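Local coordinates for SnoaL-like domain-containing protein (PDB 3FGY) that is of unknown function but has an NTF2-like, SnoaL-type fold whose pocket probably binds a small molecule, at residues A[103-108]-A[115-120]. Numbering follows the deposited sequence.
Sequences WVFAIT and TSIREY
Val104, Ala106 and Thr108 pair through their backbones with Tyr120, Arg118 and Ser116 in an antiparallel hairpin. Each pair exchanges two N-H...O bonds, though one of those between Thr108 and Ser116 is weak. The bond from Ala106 N to Arg118 O is 2.9 Å long and almost straight, at 177°. At the turn end the pattern becomes a classic beta bulge: Thr115 and Ser116 both face Thr108. Thr108 O takes Thr115 N at 2.9 Å and, weakly, Ser116 N at 3.4 Å.

On one face of the sheet, Glu119 lies alongside Phe105. Glu119 CG sits over the Phe105 ring in a CH-pi contact, 3.8 Å from its centroid. With CG beside the backbone N (chi1 -52°) and the chain extended beyond it, the carboxylate stacks on the ring, the planes 20° apart. Trp36 NE1 donates a hydrogen bond to Glu119 OE2. OE1 is hydrogen-bonded to an unidentified molecule, probably from the crystallisation liquor, which may mark the pocket of this fold. Ile107 and Ile117 continue this face, CG1 to CG1 at 4.1 Å.

On the other face, Ala106 CB meets the edge of the Tyr120 ring, 3.9 Å from CE1. Thr108 OG1 is hydrogen-bonded to Arg81 NH1.

The hairpin lies inside the curved sheet, between strands 81-92 and 34-38. Helix 5-20 packs on the Ile107 and Ile117 side. The second subunit packs against the opposite face, where its own Tyr120 and Val85 meet Val104 and Tyr120.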
loop_
_atom_site.group_PDB
_atom_site.type_symbol
_atom_site.label_atom_id
_atom_site.label_comp_id
_atom_site.label_asym_id
_atom_site.label_seq_id
_atom_site.Cartn_x
_atom_site.Cartn_y
_atom_site.Cartn_z
ATOM N N TRP A 103 3.681 3.616 -3.991
ATOM C CA TRP A 103 3.489 3.568 -2.563
ATOM C C TRP A 103 2.089 3.978 -2.087
ATOM O O TRP A 103 1.374 4.740 -2.751
ATOM C CB TRP A 103 4.537 4.442 -1.861
ATOM C CG TRP A 103 4.659 5.837 -2.406
ATOM C CD1 TRP A 103 5.570 6.297 -3.326
ATOM C CD2 TRP A 103 3.847 6.984 -2.049
ATOM N NE1 TRP A 103 5.368 7.644 -3.567
ATOM C CE2 TRP A 103 4.330 8.087 -2.789
ATOM C CE3 TRP A 103 2.771 7.178 -1.180
ATOM C CZ2 TRP A 103 3.771 9.375 -2.684
ATOM C CZ3 TRP A 103 2.219 8.483 -1.062
ATOM C CH2 TRP A 103 2.717 9.549 -1.821
ATOM N N VAL A 104 1.738 3.491 -0.899
ATOM C CA VAL A 104 0.594 3.996 -0.155
ATOM C C VAL A 104 1.038 4.361 1.262
ATOM O O VAL A 104 1.739 3.605 1.932
ATOM C CB VAL A 104 -0.542 2.948 -0.095
ATOM C CG1 VAL A 104 -1.683 3.398 0.877
ATOM C CG2 VAL A 104 -1.080 2.658 -1.512
ATOM N N PHE A 105 0.596 5.538 1.725
ATOM C CA PHE A 105 0.740 5.916 3.130
ATOM C C PHE A 105 -0.657 5.850 3.731
ATOM O O PHE A 105 -1.561 6.543 3.279
ATOM C CB PHE A 105 1.294 7.337 3.298
ATOM C CG PHE A 105 2.773 7.451 3.089
ATOM C CD1 PHE A 105 3.448 6.630 2.176
ATOM C CD2 PHE A 105 3.504 8.373 3.808
ATOM C CE1 PHE A 105 4.818 6.757 1.965
ATOM C CE2 PHE A 105 4.876 8.502 3.598
ATOM C CZ PHE A 105 5.524 7.705 2.675
ATOM N N ALA A 106 -0.848 4.979 4.698
ATOM C CA ALA A 106 -2.144 4.799 5.361
ATOM C C ALA A 106 -2.055 5.564 6.663
ATOM O O ALA A 106 -1.241 5.242 7.547
ATOM C CB ALA A 106 -2.443 3.326 5.621
ATOM N N ILE A 107 -2.876 6.596 6.746
ATOM C CA ILE A 107 -2.804 7.569 7.830
ATOM C C ILE A 107 -4.102 7.564 8.637
ATOM O O ILE A 107 -5.195 7.443 8.074
ATOM C CB ILE A 107 -2.462 8.980 7.299
ATOM C CG1 ILE A 107 -1.149 8.934 6.504
ATOM C CG2 ILE A 107 -2.371 9.976 8.436
ATOM C CD1 ILE A 107 -0.761 10.215 5.868
ATOM N N THR A 108 -3.959 7.693 9.955
ATOM C CA THR A 108 -5.076 7.894 10.874
ATOM C C THR A 108 -4.920 9.281 11.486
ATOM O O THR A 108 -3.827 9.644 11.945
ATOM C CB THR A 108 -5.108 6.832 11.983
ATOM O OG1 THR A 108 -5.164 5.525 11.402
ATOM C CG2 THR A 108 -6.317 7.053 12.917
ATOM N N THR A 115 -1.856 10.770 13.737
ATOM C CA THR A 115 -1.527 9.893 14.858
ATOM C C THR A 115 -0.809 8.603 14.479
ATOM O O THR A 115 0.005 8.112 15.260
ATOM C CB THR A 115 -2.801 9.540 15.679
ATOM O OG1 THR A 115 -3.673 8.682 14.917
ATOM C CG2 THR A 115 -3.533 10.825 16.084
ATOM N N SER A 116 -1.113 8.036 13.311
ATOM C CA SER A 116 -0.463 6.798 12.861
ATOM C C SER A 116 -0.265 6.873 11.371
ATOM O O SER A 116 -1.159 7.337 10.643
ATOM C CB SER A 116 -1.342 5.578 13.154
ATOM O OG SER A 116 -1.565 5.442 14.552
ATOM N N ILE A 117 0.905 6.433 10.936
ATOM C CA ILE A 117 1.235 6.312 9.530
ATOM C C ILE A 117 1.833 4.926 9.351
ATOM O O ILE A 117 2.676 4.509 10.133
ATOM C CB ILE A 117 2.309 7.348 9.121
ATOM C CG1 ILE A 117 1.806 8.773 9.371
ATOM C CG2 ILE A 117 2.819 7.150 7.672
ATOM C CD1 ILE A 117 2.896 9.793 9.338
ATOM N N ARG A 118 1.402 4.217 8.317
ATOM C CA ARG A 118 2.072 3.003 7.898
ATOM C C ARG A 118 2.312 3.107 6.391
ATOM O O ARG A 118 1.371 3.359 5.656
ATOM C CB ARG A 118 1.208 1.787 8.227
ATOM C CG ARG A 118 2.004 0.532 8.284
ATOM C CD ARG A 118 1.204 -0.754 8.301
ATOM N NE ARG A 118 2.177 -1.737 7.869
ATOM C CZ ARG A 118 2.995 -2.408 8.670
ATOM N NH1 ARG A 118 2.842 -2.373 9.966
ATOM N NH2 ARG A 118 3.939 -3.177 8.141
ATOM N N GLU A 119 3.560 2.916 5.954
ATOM C CA GLU A 119 3.883 2.879 4.547
ATOM C C GLU A 119 3.806 1.456 3.964
ATOM O O GLU A 119 4.222 0.475 4.592
ATOM C CB GLU A 119 5.296 3.406 4.286
ATOM C CG GLU A 119 5.616 4.748 4.874
ATOM C CD GLU A 119 6.952 5.305 4.365
ATOM O OE1 GLU A 119 7.560 4.696 3.424
ATOM O OE2 GLU A 119 7.390 6.339 4.903
ATOM N N TYR A 120 3.348 1.410 2.717
ATOM C CA TYR A 120 3.332 0.215 1.901
ATOM C C TYR A 120 4.137 0.594 0.645
ATOM O O TYR A 120 3.720 1.439 -0.126
ATOM C CB TYR A 120 1.916 -0.204 1.566
ATOM C CG TYR A 120 1.063 -0.509 2.785
ATOM C CD1 TYR A 120 0.495 0.530 3.527
ATOM C CD2 TYR A 120 0.782 -1.816 3.189
ATOM C CE1 TYR A 120 -0.317 0.269 4.630
ATOM C CE2 TYR A 120 -0.024 -2.071 4.290
ATOM C CZ TYR A 120 -0.565 -1.048 5.020
ATOM O OH TYR A 120 -1.397 -1.277 6.116
#